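Local coordinates for protein hydrazine synthase subunit alpha (Candidatus Kuenenia stuttgartiensis, PDB 5C2V) that forms the hydrazine-making part of hydrazine synthase, a multiheme complex in which hydroxylamine produced by the gamma subunit is condensed with ammonia, at residues R116-L121 against L214-D219; I166-S171 against Y188-Q193; C125-Y130 against N228-L233; V205-E210 against A402-G407. One frame throughout, in Å; residues are numbered along the deposited sequence.

Interaction 1: R116-L121 against L214-D219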
loop_
_atom_site.group_PDB
_atom_site.type_symbol
_atom_site.label_atom_id
_atom_site.label_comp_id
_atom_site.label_asym_id
_atom_site.label_seq_id
_atom_site.Cartn_x
_atom_site.Cartn_y
_atom_site.Cartn_z
ATOM N N ARG D 116 -8.184 -45.738 -16.210
ATOM C CA ARG D 116 -8.911 -45.134 -17.326
ATOM C C ARG D 116 -8.427 -43.709 -17.609
ATOM O O ARG D 116 -8.126 -42.954 -16.685
ATOM C CB ARG D 116 -10.417 -45.130 -17.041
ATOM C CG ARG D 116 -11.264 -44.584 -18.182
ATOM C CD ARG D 116 -12.710 -44.370 -17.761
ATOM N NE ARG D 116 -13.479 -43.700 -18.807
ATOM C CZ ARG D 116 -14.706 -43.216 -18.641
ATOM N NH1 ARG D 116 -15.311 -43.323 -17.466
ATOM N NH2 ARG D 116 -15.326 -42.621 -19.652
ATOM N N GLN D 117 -8.362 -43.348 -18.889
ATOM C CA GLN D 117 -7.884 -42.029 -19.304
ATOM C C GLN D 117 -9.028 -41.050 -19.569
ATOM O O GLN D 117 -9.826 -41.248 -20.483
ATOM C CB GLN D 117 -7.016 -42.151 -20.556
ATOM C CG GLN D 117 -6.406 -40.837 -21.013
ATOM C CD GLN D 117 -5.594 -40.984 -22.284
ATOM O OE1 GLN D 117 -5.281 -42.095 -22.711
ATOM N NE2 GLN D 117 -5.248 -39.858 -22.899
ATOM N N MET D 118 -9.098 -39.997 -18.759
ATOM C CA MET D 118 -10.172 -39.011 -18.856
ATOM C C MET D 118 -9.971 -37.927 -19.922
ATOM O O MET D 118 -10.915 -37.571 -20.627
ATOM C CB MET D 118 -10.383 -38.353 -17.494
ATOM C CG MET D 118 -10.658 -39.358 -16.395
ATOM S SD MET D 118 -11.836 -40.600 -16.955
ATOM C CE MET D 118 -13.351 -39.646 -16.947
ATOM N N THR D 119 -8.754 -37.398 -20.038
ATOM C CA THR D 119 -8.513 -36.252 -20.918
ATOM C C THR D 119 -7.427 -36.485 -21.967
ATOM O O THR D 119 -6.335 -36.946 -21.651
ATOM C CB THR D 119 -8.122 -34.997 -20.108
ATOM O OG1 THR D 119 -7.048 -35.315 -19.213
ATOM C CG2 THR D 119 -9.303 -34.486 -19.306
ATOM N N ASP D 120 -7.754 -36.198 -23.224
ATOM C CA ASP D 120 -6.765 -36.171 -24.302
ATOM C C ASP D 120 -6.278 -34.758 -24.651
ATOM O O ASP D 120 -5.565 -34.581 -25.639
ATOM C CB ASP D 120 -7.308 -36.849 -25.559
ATOM C CG ASP D 120 -6.207 -37.493 -26.384
ATOM O OD1 ASP D 120 -5.155 -37.832 -25.801
ATOM O OD2 ASP D 120 -6.388 -37.657 -27.608
ATOM N N LEU D 121 -6.667 -33.767 -23.848
ATOM C CA LEU D 121 -6.502 -32.346 -24.185
ATOM C C LEU D 121 -5.100 -31.981 -24.665
ATOM O O LEU D 121 -4.107 -32.538 -24.198
ATOM C CB LEU D 121 -6.846 -31.474 -22.967
ATOM C CG LEU D 121 -6.644 -29.957 -23.112
ATOM C CD1 LEU D 121 -7.678 -29.353 -24.053
ATOM C CD2 LEU D 121 -6.641 -29.240 -21.766
ATOM N N LEU D 214 -12.012 -41.962 -25.488
ATOM C CA LEU D 214 -12.011 -42.078 -24.034
ATOM C C LEU D 214 -13.423 -42.073 -23.447
ATOM O O LEU D 214 -13.596 -42.228 -22.237
ATOM C CB LEU D 214 -11.191 -40.946 -23.417
ATOM C CG LEU D 214 -9.756 -40.842 -23.935
ATOM C CD1 LEU D 214 -9.034 -39.662 -23.305
ATOM C CD2 LEU D 214 -9.005 -42.140 -23.681
ATOM N N ASN D 215 -14.420 -41.904 -24.314
ATOM C CA ASN D 215 -15.820 -41.783 -23.902
ATOM C C ASN D 215 -16.015 -40.676 -22.865
ATOM O O ASN D 215 -16.672 -40.875 -21.844
ATOM C CB ASN D 215 -16.339 -43.118 -23.353
ATOM C CG ASN D 215 -17.855 -43.162 -23.255
ATOM O OD1 ASN D 215 -18.561 -42.653 -24.126
ATOM N ND2 ASN D 215 -18.361 -43.763 -22.184
ATOM N N THR D 216 -15.428 -39.510 -23.126
ATOM C CA THR D 216 -15.549 -38.372 -22.215
ATOM C C THR D 216 -15.796 -37.081 -22.987
ATOM O O THR D 216 -15.543 -37.017 -24.188
ATOM C CB THR D 216 -14.288 -38.198 -21.344
ATOM O OG1 THR D 216 -13.141 -38.027 -22.186
ATOM C CG2 THR D 216 -14.076 -39.409 -20.449
ATOM N N THR D 217 -16.290 -36.053 -22.303
ATOM C CA THR D 217 -16.503 -34.760 -22.959
ATOM C C THR D 217 -16.126 -33.603 -22.035
ATOM O O THR D 217 -16.390 -33.657 -20.839
ATOM C CB THR D 217 -17.970 -34.592 -23.414
ATOM O OG1 THR D 217 -18.366 -35.731 -24.189
ATOM C CG2 THR D 217 -18.136 -33.334 -24.256
ATOM N N ILE D 218 -15.502 -32.562 -22.582
ATOM C CA ILE D 218 -15.116 -31.417 -21.757
ATOM C C ILE D 218 -15.731 -30.098 -22.222
ATOM O O ILE D 218 -15.910 -29.859 -23.422
ATOM C CB ILE D 218 -13.582 -31.246 -21.702
ATOM C CG1 ILE D 218 -12.995 -31.159 -23.112
ATOM C CG2 ILE D 218 -12.945 -32.387 -20.932
ATOM C CD1 ILE D 218 -11.501 -30.920 -23.135
ATOM N N ASP D 219 -16.049 -29.250 -21.246
ATOM C CA ASP D 219 -16.583 -27.915 -21.493
ATOM C C ASP D 219 -15.860 -26.897 -20.612
ATOM O O ASP D 219 -15.577 -27.174 -19.447
ATOM C CB ASP D 219 -18.091 -27.881 -21.228
ATOM C CG ASP D 219 -18.687 -26.499 -21.410
ATOM O OD1 ASP D 219 -18.321 -25.815 -22.389
ATOM O OD2 ASP D 219 -19.521 -26.096 -20.572
#

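Interaction 2: I166-S171 against Y188-Q193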
loop_
_atom_site.group_PDB
_atom_site.type_symbol
_atom_site.label_atom_id
_atom_site.label_comp_id
_atom_site.label_asym_id
_atom_site.label_seq_id
_atom_site.Cartn_x
_atom_site.Cartn_y
_atom_site.Cartn_z
ATOM N N ILE D 166 -16.480 -34.360 -13.574
ATOM C CA ILE D 166 -15.148 -34.059 -13.070
ATOM C C ILE D 166 -14.757 -32.618 -13.373
ATOM O O ILE D 166 -14.627 -32.229 -14.532
ATOM C CB ILE D 166 -14.086 -35.006 -13.656
ATOM C CG1 ILE D 166 -14.295 -36.426 -13.129
ATOM C CG2 ILE D 166 -12.690 -34.523 -13.299
ATOM C CD1 ILE D 166 -13.224 -37.403 -13.565
ATOM N N ILE D 167 -14.578 -31.828 -12.320
ATOM C CA ILE D 167 -14.139 -30.448 -12.473
ATOM C C ILE D 167 -12.630 -30.376 -12.302
ATOM O O ILE D 167 -12.106 -30.727 -11.246
ATOM C CB ILE D 167 -14.812 -29.513 -11.449
ATOM C CG1 ILE D 167 -16.318 -29.785 -11.378
ATOM C CG2 ILE D 167 -14.532 -28.058 -11.791
ATOM C CD1 ILE D 167 -17.046 -29.552 -12.682
ATOM N N PHE D 168 -11.921 -29.927 -13.333
ATOM C CA PHE D 168 -10.466 -29.865 -13.238
ATOM C C PHE D 168 -9.908 -28.559 -13.788
ATOM O O PHE D 168 -10.612 -27.805 -14.453
ATOM C CB PHE D 168 -9.826 -31.056 -13.961
ATOM C CG PHE D 168 -9.904 -30.978 -15.463
ATOM C CD1 PHE D 168 -11.028 -31.426 -16.136
ATOM C CD2 PHE D 168 -8.844 -30.474 -16.200
ATOM C CE1 PHE D 168 -11.097 -31.361 -17.517
ATOM C CE2 PHE D 168 -8.908 -30.404 -17.578
ATOM C CZ PHE D 168 -10.036 -30.850 -18.239
ATOM N N SER D 169 -8.639 -28.294 -13.497
ATOM C CA SER D 169 -7.973 -27.119 -14.039
ATOM C C SER D 169 -7.131 -27.519 -15.240
ATOM O O SER D 169 -6.454 -28.543 -15.213
ATOM C CB SER D 169 -7.103 -26.446 -12.975
ATOM O OG SER D 169 -6.419 -25.328 -13.512
ATOM N N GLY D 170 -7.170 -26.719 -16.299
ATOM C CA GLY D 170 -6.405 -27.039 -17.488
ATOM C C GLY D 170 -6.020 -25.831 -18.314
ATOM O O GLY D 170 -6.692 -24.801 -18.286
ATOM N N SER D 171 -4.937 -25.971 -19.068
ATOM C CA SER D 171 -4.422 -24.877 -19.879
ATOM C C SER D 171 -3.983 -25.371 -21.251
ATOM O O SER D 171 -3.404 -26.447 -21.366
ATOM C CB SER D 171 -3.249 -24.199 -19.169
ATOM O OG SER D 171 -2.565 -23.317 -20.041
ATOM N N TYR D 188 -12.520 -26.556 -16.203
ATOM C CA TYR D 188 -13.294 -27.370 -17.127
ATOM C C TYR D 188 -14.207 -28.329 -16.374
ATOM O O TYR D 188 -13.805 -28.922 -15.364
ATOM C CB TYR D 188 -12.376 -28.175 -18.050
ATOM C CG TYR D 188 -11.681 -27.381 -19.132
ATOM C CD1 TYR D 188 -10.468 -26.749 -18.888
ATOM C CD2 TYR D 188 -12.223 -27.290 -20.407
ATOM C CE1 TYR D 188 -9.825 -26.032 -19.880
ATOM C CE2 TYR D 188 -11.588 -26.576 -21.405
ATOM C CZ TYR D 188 -10.389 -25.950 -21.136
ATOM O OH TYR D 188 -9.753 -25.238 -22.126
ATOM N N ARG D 189 -15.433 -28.476 -16.866
ATOM C CA ARG D 189 -16.318 -29.533 -16.398
ATOM C C ARG D 189 -16.266 -30.690 -17.391
ATOM O O ARG D 189 -16.181 -30.481 -18.604
ATOM C CB ARG D 189 -17.752 -29.027 -16.215
ATOM C CG ARG D 189 -18.467 -28.609 -17.488
ATOM C CD ARG D 189 -19.927 -28.293 -17.201
ATOM N NE ARG D 189 -20.624 -27.764 -18.369
ATOM C CZ ARG D 189 -21.913 -27.435 -18.382
ATOM N NH1 ARG D 189 -22.647 -27.584 -17.288
ATOM N NH2 ARG D 189 -22.467 -26.959 -19.489
ATOM N N LEU D 190 -16.304 -31.910 -16.866
ATOM C CA LEU D 190 -16.090 -33.097 -17.683
ATOM C C LEU D 190 -17.167 -34.151 -17.455
ATOM O O LEU D 190 -17.346 -34.643 -16.339
ATOM C CB LEU D 190 -14.702 -33.684 -17.396
ATOM C CG LEU D 190 -14.247 -34.965 -18.101
ATOM C CD1 LEU D 190 -12.754 -34.910 -18.353
ATOM C CD2 LEU D 190 -14.579 -36.197 -17.276
ATOM N N ASP D 191 -17.881 -34.489 -18.524
ATOM C CA ASP D 191 -18.826 -35.595 -18.496
ATOM C C ASP D 191 -18.070 -36.899 -18.719
ATOM O O ASP D 191 -17.395 -37.081 -19.744
ATOM C CB ASP D 191 -19.919 -35.413 -19.552
ATOM C CG ASP D 191 -21.138 -36.280 -19.289
ATOM O OD1 ASP D 191 -20.972 -37.438 -18.852
ATOM O OD2 ASP D 191 -22.268 -35.800 -19.515
ATOM N N THR D 192 -18.191 -37.793 -17.740
ATOM C CA THR D 192 -17.469 -39.058 -17.727
ATOM C C THR D 192 -18.150 -40.136 -18.563
ATOM O O THR D 192 -17.529 -41.138 -18.916
ATOM C CB THR D 192 -17.312 -39.590 -16.287
ATOM O OG1 THR D 192 -18.601 -39.910 -15.749
ATOM C CG2 THR D 192 -16.643 -38.552 -15.399
ATOM N N GLN D 193 -19.426 -39.936 -18.875
ATOM C CA GLN D 193 -20.185 -40.949 -19.600
ATOM C C GLN D 193 -20.233 -40.696 -21.103
ATOM O O GLN D 193 -20.839 -41.469 -21.844
ATOM C CB GLN D 193 -21.604 -41.053 -19.036
ATOM C CG GLN D 193 -21.660 -41.696 -17.657
ATOM C CD GLN D 193 -21.000 -43.064 -17.617
ATOM O OE1 GLN D 193 -20.924 -43.764 -18.628
ATOM N NE2 GLN D 193 -20.515 -43.451 -16.443
#

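Interaction 3: C125-Y130 against N228-L233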
loop_
_atom_site.group_PDB
_atom_site.type_symbol
_atom_site.label_atom_id
_atom_site.label_comp_id
_atom_site.label_asym_id
_atom_site.label_seq_id
_atom_site.Cartn_x
_atom_site.Cartn_y
_atom_site.Cartn_z
ATOM N N CYS D 125 -3.245 -30.620 -17.787
ATOM C CA CYS D 125 -4.404 -30.785 -16.909
ATOM C C CYS D 125 -3.985 -31.206 -15.501
ATOM O O CYS D 125 -3.067 -32.011 -15.339
ATOM C CB CYS D 125 -5.374 -31.819 -17.484
ATOM S SG CYS D 125 -5.872 -31.532 -19.194
ATOM N N ARG D 126 -4.662 -30.672 -14.488
ATOM C CA ARG D 126 -4.400 -31.065 -13.107
ATOM C C ARG D 126 -5.536 -30.712 -12.143
ATOM O O ARG D 126 -6.524 -30.073 -12.521
ATOM C CB ARG D 126 -3.099 -30.427 -12.613
ATOM C CG ARG D 126 -3.089 -28.908 -12.638
ATOM C CD ARG D 126 -1.773 -28.364 -12.107
ATOM N NE ARG D 126 -1.514 -28.800 -10.737
ATOM C CZ ARG D 126 -1.784 -28.074 -9.658
ATOM N NH1 ARG D 126 -2.319 -26.868 -9.785
ATOM N NH2 ARG D 126 -1.516 -28.551 -8.450
ATOM N N SER D 127 -5.353 -31.127 -10.890
ATOM C CA SER D 127 -6.323 -30.942 -9.808
ATOM C C SER D 127 -7.768 -31.307 -10.165
ATOM O O SER D 127 -8.651 -30.452 -10.117
ATOM C CB SER D 127 -6.275 -29.495 -9.313
ATOM O OG SER D 127 -5.013 -29.194 -8.743
ATOM N N PRO D 128 -8.016 -32.579 -10.523
ATOM C CA PRO D 128 -9.393 -33.009 -10.785
ATOM C C PRO D 128 -10.181 -33.257 -9.500
ATOM O O PRO D 128 -9.606 -33.706 -8.510
ATOM C CB PRO D 128 -9.202 -34.306 -11.569
ATOM C CG PRO D 128 -7.943 -34.873 -11.014
ATOM C CD PRO D 128 -7.062 -33.697 -10.662
ATOM N N ILE D 129 -11.479 -32.966 -9.520
ATOM C CA ILE D 129 -12.361 -33.297 -8.404
ATOM C C ILE D 129 -13.677 -33.860 -8.922
ATOM O O ILE D 129 -14.073 -33.596 -10.060
ATOM C CB ILE D 129 -12.663 -32.074 -7.507
ATOM C CG1 ILE D 129 -13.323 -30.960 -8.321
ATOM C CG2 ILE D 129 -11.400 -31.577 -6.815
ATOM C CD1 ILE D 129 -13.789 -29.788 -7.487
ATOM N N TYR D 130 -14.354 -34.637 -8.081
ATOM C CA TYR D 130 -15.652 -35.186 -8.441
ATOM C C TYR D 130 -16.774 -34.278 -7.961
ATOM O O TYR D 130 -16.799 -33.854 -6.805
ATOM C CB TYR D 130 -15.834 -36.590 -7.860
ATOM C CG TYR D 130 -14.929 -37.633 -8.476
ATOM C CD1 TYR D 130 -15.086 -38.023 -9.800
ATOM C CD2 TYR D 130 -13.925 -38.235 -7.731
ATOM C CE1 TYR D 130 -14.264 -38.978 -10.366
ATOM C CE2 TYR D 130 -13.097 -39.192 -8.288
ATOM C CZ TYR D 130 -13.272 -39.560 -9.606
ATOM O OH TYR D 130 -12.453 -40.511 -10.167
ATOM N N ASN D 228 -6.959 -19.810 -13.409
ATOM C CA ASN D 228 -7.886 -20.282 -12.386
ATOM C C ASN D 228 -7.513 -21.710 -12.014
ATOM O O ASN D 228 -7.319 -22.550 -12.894
ATOM C CB ASN D 228 -9.334 -20.217 -12.873
ATOM C CG ASN D 228 -9.878 -18.805 -12.903
ATOM O OD1 ASN D 228 -9.426 -17.939 -12.156
ATOM N ND2 ASN D 228 -10.862 -18.568 -13.762
ATOM N N PHE D 229 -7.403 -21.991 -10.721
ATOM C CA PHE D 229 -6.877 -23.285 -10.299
ATOM C C PHE D 229 -7.362 -23.747 -8.930
ATOM O O PHE D 229 -8.082 -23.031 -8.234
ATOM C CB PHE D 229 -5.348 -23.240 -10.305
ATOM C CG PHE D 229 -4.766 -22.170 -9.420
ATOM C CD1 PHE D 229 -4.611 -20.873 -9.887
ATOM C CD2 PHE D 229 -4.360 -22.464 -8.130
ATOM C CE1 PHE D 229 -4.072 -19.889 -9.078
ATOM C CE2 PHE D 229 -3.820 -21.484 -7.315
ATOM C CZ PHE D 229 -3.676 -20.196 -7.792
ATOM N N ASP D 230 -6.929 -24.949 -8.557
ATOM C CA ASP D 230 -7.285 -25.590 -7.291
ATOM C C ASP D 230 -8.783 -25.561 -6.977
ATOM O O ASP D 230 -9.202 -24.934 -6.004
ATOM C CB ASP D 230 -6.508 -24.938 -6.145
ATOM C CG ASP D 230 -5.019 -25.217 -6.222
ATOM O OD1 ASP D 230 -4.560 -25.717 -7.271
ATOM O OD2 ASP D 230 -4.306 -24.932 -5.238
ATOM N N PRO D 231 -9.597 -26.248 -7.798
ATOM C CA PRO D 231 -11.041 -26.297 -7.548
ATOM C C PRO D 231 -11.403 -27.234 -6.397
ATOM O O PRO D 231 -10.743 -28.253 -6.200
ATOM C CB PRO D 231 -11.604 -26.815 -8.872
ATOM C CG PRO D 231 -10.516 -27.666 -9.420
ATOM C CD PRO D 231 -9.222 -27.017 -9.001
ATOM N N TRP D 232 -12.446 -26.884 -5.649
ATOM C CA TRP D 232 -12.903 -27.698 -4.529
ATOM C C TRP D 232 -14.414 -27.539 -4.361
ATOM O O TRP D 232 -15.079 -26.959 -5.222
ATOM C CB TRP D 232 -12.163 -27.317 -3.244
ATOM C CG TRP D 232 -12.166 -28.389 -2.189
ATOM C CD1 TRP D 232 -12.698 -28.302 -0.934
ATOM C CD2 TRP D 232 -11.618 -29.710 -2.301
ATOM N NE1 TRP D 232 -12.511 -29.484 -0.258
ATOM C CE2 TRP D 232 -11.851 -30.364 -1.075
ATOM C CE3 TRP D 232 -10.951 -30.401 -3.318
ATOM C CZ2 TRP D 232 -11.442 -31.675 -0.837
ATOM C CZ3 TRP D 232 -10.546 -31.704 -3.081
ATOM C CH2 TRP D 232 -10.793 -32.325 -1.851
ATOM N N LEU D 233 -14.959 -28.055 -3.264
ATOM C CA LEU D 233 -16.404 -28.054 -3.063
ATOM C C LEU D 233 -16.853 -27.137 -1.928
ATOM O O LEU D 233 -16.265 -27.133 -0.846
ATOM C CB LEU D 233 -16.896 -29.479 -2.793
ATOM C CG LEU D 233 -16.554 -30.521 -3.860
ATOM C CD1 LEU D 233 -17.017 -31.906 -3.431
ATOM C CD2 LEU D 233 -17.161 -30.137 -5.200
HETATM O O HOH W 1 -5.027 -26.495 -10.139
#

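Interaction 4: V205-E210 against A402-G407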
loop_
_atom_site.group_PDB
_atom_site.type_symbol
_atom_site.label_atom_id
_atom_site.label_comp_id
_atom_site.label_asym_id
_atom_site.label_seq_id
_atom_site.Cartn_x
_atom_site.Cartn_y
_atom_site.Cartn_z
ATOM N N VAL D 205 -26.429 -33.953 -25.193
ATOM C CA VAL D 205 -25.046 -34.248 -24.838
ATOM C C VAL D 205 -24.243 -32.958 -24.714
ATOM O O VAL D 205 -24.586 -31.941 -25.319
ATOM C CB VAL D 205 -24.370 -35.171 -25.871
ATOM C CG1 VAL D 205 -25.016 -36.548 -25.859
ATOM C CG2 VAL D 205 -24.429 -34.554 -27.261
ATOM N N LEU D 206 -23.179 -33.007 -23.920
ATOM C CA LEU D 206 -22.355 -31.833 -23.660
ATOM C C LEU D 206 -21.674 -31.325 -24.925
ATOM O O LEU D 206 -21.092 -32.100 -25.684
ATOM C CB LEU D 206 -21.303 -32.149 -22.594
ATOM C CG LEU D 206 -20.431 -30.989 -22.106
ATOM C CD1 LEU D 206 -21.288 -29.874 -21.531
ATOM C CD2 LEU D 206 -19.420 -31.473 -21.078
ATOM N N SER D 207 -21.766 -30.018 -25.154
ATOM C CA SER D 207 -21.052 -29.386 -26.253
ATOM C C SER D 207 -19.783 -28.742 -25.708
ATOM O O SER D 207 -19.776 -28.198 -24.604
ATOM C CB SER D 207 -21.928 -28.355 -26.959
ATOM O OG SER D 207 -21.279 -27.842 -28.110
ATOM N N GLY D 208 -18.714 -28.814 -26.489
ATOM C CA GLY D 208 -17.383 -28.533 -25.987
ATOM C C GLY D 208 -16.410 -29.305 -26.850
ATOM O O GLY D 208 -16.662 -29.517 -28.036
ATOM N N ILE D 209 -15.276 -29.685 -26.276
ATOM C CA ILE D 209 -14.373 -30.600 -26.965
ATOM C C ILE D 209 -14.713 -32.044 -26.592
ATOM O O ILE D 209 -14.803 -32.386 -25.411
ATOM C CB ILE D 209 -12.902 -30.303 -26.633
ATOM C CG1 ILE D 209 -12.580 -28.836 -26.925
ATOM C CG2 ILE D 209 -11.980 -31.221 -27.423
ATOM C CD1 ILE D 209 -11.210 -28.404 -26.452
ATOM N N GLU D 210 -14.918 -32.881 -27.605
ATOM C CA GLU D 210 -15.286 -34.278 -27.382
ATOM C C GLU D 210 -14.084 -35.215 -27.439
ATOM O O GLU D 210 -13.208 -35.074 -28.291
ATOM C CB GLU D 210 -16.331 -34.732 -28.405
ATOM C CG GLU D 210 -17.770 -34.423 -28.023
ATOM C CD GLU D 210 -18.772 -35.091 -28.949
ATOM O OE1 GLU D 210 -18.891 -34.656 -30.113
ATOM O OE2 GLU D 210 -19.437 -36.054 -28.512
ATOM N N ALA D 402 -25.840 -26.227 -22.034
ATOM C CA ALA D 402 -25.379 -27.546 -22.456
ATOM C C ALA D 402 -23.908 -27.491 -22.866
ATOM O O ALA D 402 -23.380 -28.437 -23.450
ATOM C CB ALA D 402 -26.239 -28.084 -23.587
ATOM N N GLY D 403 -23.262 -26.366 -22.571
ATOM C CA GLY D 403 -21.898 -26.117 -23.001
ATOM C C GLY D 403 -21.795 -25.241 -24.235
ATOM O O GLY D 403 -22.683 -24.428 -24.494
ATOM N N LYS D 404 -20.703 -25.399 -24.979
ATOM C CA LYS D 404 -20.341 -24.478 -26.056
ATOM C C LYS D 404 -21.475 -24.252 -27.052
ATOM O O LYS D 404 -22.041 -25.204 -27.592
ATOM C CB LYS D 404 -19.101 -25.005 -26.787
ATOM C CG LYS D 404 -18.968 -24.549 -28.232
ATOM C CD LYS D 404 -17.975 -25.424 -28.986
ATOM C CE LYS D 404 -17.948 -25.090 -30.470
ATOM N NZ LYS D 404 -17.065 -26.016 -31.233
ATOM N N ASN D 405 -21.812 -22.978 -27.254
ATOM C CA ASN D 405 -22.854 -22.547 -28.191
ATOM C C ASN D 405 -24.262 -22.993 -27.793
ATOM O O ASN D 405 -25.239 -22.656 -28.463
ATOM C CB ASN D 405 -22.537 -23.031 -29.608
ATOM C CG ASN D 405 -21.244 -22.452 -30.143
ATOM O OD1 ASN D 405 -20.480 -23.134 -30.824
ATOM N ND2 ASN D 405 -20.989 -21.187 -29.831
ATOM N N PHE D 406 -24.362 -23.750 -26.706
ATOM C CA PHE D 406 -25.620 -24.369 -26.310
ATOM C C PHE D 406 -26.278 -23.721 -25.093
ATOM O O PHE D 406 -25.723 -23.734 -23.994
ATOM C CB PHE D 406 -25.394 -25.851 -26.028
ATOM C CG PHE D 406 -25.801 -26.754 -27.153
ATOM C CD1 PHE D 406 -27.079 -27.283 -27.206
ATOM C CD2 PHE D 406 -24.904 -27.080 -28.155
ATOM C CE1 PHE D 406 -27.456 -28.117 -28.238
ATOM C CE2 PHE D 406 -25.273 -27.914 -29.190
ATOM C CZ PHE D 406 -26.552 -28.433 -29.232
ATOM N N GLY D 407 -27.466 -23.163 -25.298
ATOM C CA GLY D 407 -28.266 -22.645 -24.201
ATOM C C GLY D 407 -29.411 -23.587 -23.878
ATOM O O GLY D 407 -29.648 -24.546 -24.605
#

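Interaction 1: R116-L121 against L214-D219
A fully extended chain (chi1 -177°) carries the guanidinium of Arg116 to the turn at Leu214 and Asn215, while chi1 58° at Thr216 turns OG1 toward the backbone of Met118. Arg116 NH2 donates an almost straight bond to Leu214 O (3.1 Å, 170° at the hydrogen), which lies in the guanidinium plane; the same nitrogen also binds Thr192 O. Over the centre of one guanidinium face sits CE of Met118, whose bent side chain crosses that of Thr216 at about a right angle and brings CE within 3.6 Å of Thr216 CG2. Thr216 OG1 donates a hydrogen bond to Met118 O at 2.8 Å. Leu214 lays both methyls against the stem of Gln117, CD1 reaching its CG at 3.7 Å. Asn215 and Thr216 form a G1 beta bulge opposite Phe211. Strand 116-117 edges one four-stranded sheet and strand 216-220 belongs to the next, an arrangement that fits packing between the outer strands of neighbouring blades in the six-bladed beta-propeller.

Interaction 2: I166-S171 against Y188-Q193
Strands 166-171 and 188-191 run antiparallel, their axes 4.6 Å apart at closest and their directions 144° apart. Phe168 and Tyr188 form a hydrogen-bonded pair, with Phe168 N to Tyr188 O and Tyr188 N to Phe168 O both at 2.9 Å. Farther along, Ile166 N donates to Leu190 O, but the return bond from Leu190 N to Ile166 O is bent and weak. The aromatic pair follows from this register. With CG of Phe168 held between its backbone N and carbonyl carbon (chi1 72°), the ring turns back over the partner strand, and Tyr188 CB rests on its face, 3.8 Å from the centroid, in a CH-pi contact. The two rings are nearly parallel (14°) yet slid so far that they barely overlap, and the Tyr188 ring turns an edge toward Gly170 O. These are adjacent strands of one antiparallel sheet, consistent with a propeller blade; strand 124-131 pairs beyond 166-171, and strand 216-220 beyond 188-191. On the face that carries Phe168, Ile166 and Leu190 lie side by side, CB of Ile166 3.8 Å from CD2 of Leu190, and Thr192 CG2 meets Ile166 CG1 at 3.9 Å. On the other face Ile167 CD1 touches Arg189 CB (3.6 Å). The guanidinium of Arg189 leads away to a salt bridge with Asp219 and a cation-pi contact with Trp264.

Interaction 3: C125-Y130 against N228-L233
Ile129 meets the indole of Trp232 obliquely, CG2 3.7 Å from CE3, while its CD1 packs on Pro231 CB at 3.9 Å. With chi1 at 59°, its two branches spread so that CG2 goes to the indole and CD1 of Ile129 to the proline and, at 4.1 Å, to Leu233 CD2. Pro231 also reaches Ser127, its CD lying 3.9 Å from Ser127 CB. No direct hydrogen bond joins the strands, which run 15° from parallel with axes 6.8 Å apart at closest. Each is the first strand of its own antiparallel sheet, as expected for the innermost strands of consecutive propeller blades, and the two repeat a backbone pattern: Ser127 and Asp230 both take left-handed conformations immediately before a proline. At this end the contact is polar. Arg126 NH1 and Asp230 OD1 form a salt bridge at 3.6 Å, the guanidinium and carboxylate planes turned 59° apart. A water bridges the strands, hydrogen-bonded to Ser127 OG (3.0 Å) and accepting from Asp230 N (2.9 Å). Ser127 OG also stands over the centre of one face of the Arg126 guanidinium. Both charges have further partners: Arg126 NE pairs with Asp81, whereas Asp230 OD2 accepts from Gln288 N and is hydrogen-bonded to Tyr49 OH.

Interaction 4: V205-E210 against A402-G407
Ser207 N points almost straight at Ala402 O (2.8 Å, 179° at the hydrogen), the first of three hydrogen bonds that hold this serine to the hairpin 402-407. Its carbonyl oxygen, Ser207 O, accepts from Lys404 N at 3.0 Å, the donor standing above the carbonyl plane. The third bond comes from the side chain: with OG anti to the backbone N (chi1 -174°), the Ser207 hydroxyl donates to Lys404 O at 2.8 Å, tilted only a little from that carbonyl's plane. Ser207 CB lies 3.5 Å from CD2 of Phe406, meeting the ring obliquely, and Lys404 O lies in the plane of that ring at its edge. The stem of Lys404 covers the next peptide, its CB 3.8 Å from Gly208 N, before the extended chain leads away. Gly403 CA passes close to Ser207 O in a CA-H...O contact, and the single backbone bridge of the contact pairs these two residues. Leu206 CD1 packs on the Ala402 carbonyl, and the side chain also touches Thr217 and helix 196-201. Phe406 N returns a bond to Gly403 O (2.9 Å), closing a type II beta turn. The arrangement is that of a beta-hairpin tip docked by its backbone on a loop, here joining the small sheet 401-417 to the lead-in of strand 209-211.

Overall arrangement
Interactions 1, 2 and 4 meet around strand 216-220, which pairs with 186-191 on one side and 209-211 on the other. Interactions 1 and 2, with centres 8 Å apart, are joined through Arg116 NH2 and Thr192 O (2.8 Å). The centre of interaction 3 is also about 8 Å from that of interaction 2, and it continues the same sheet, Ile129 N meeting Ile167 O at 2.9 Å. Interactions 3 and 1 thus connect this sheet to different neighbours, at 228-233 and 116-117. Arg189 of interaction 2 reaches toward Gly403 of interaction 4, while interactions 3 and 4 stay about 10 Å apart at their nearest atoms. All four lie away from the heme sites.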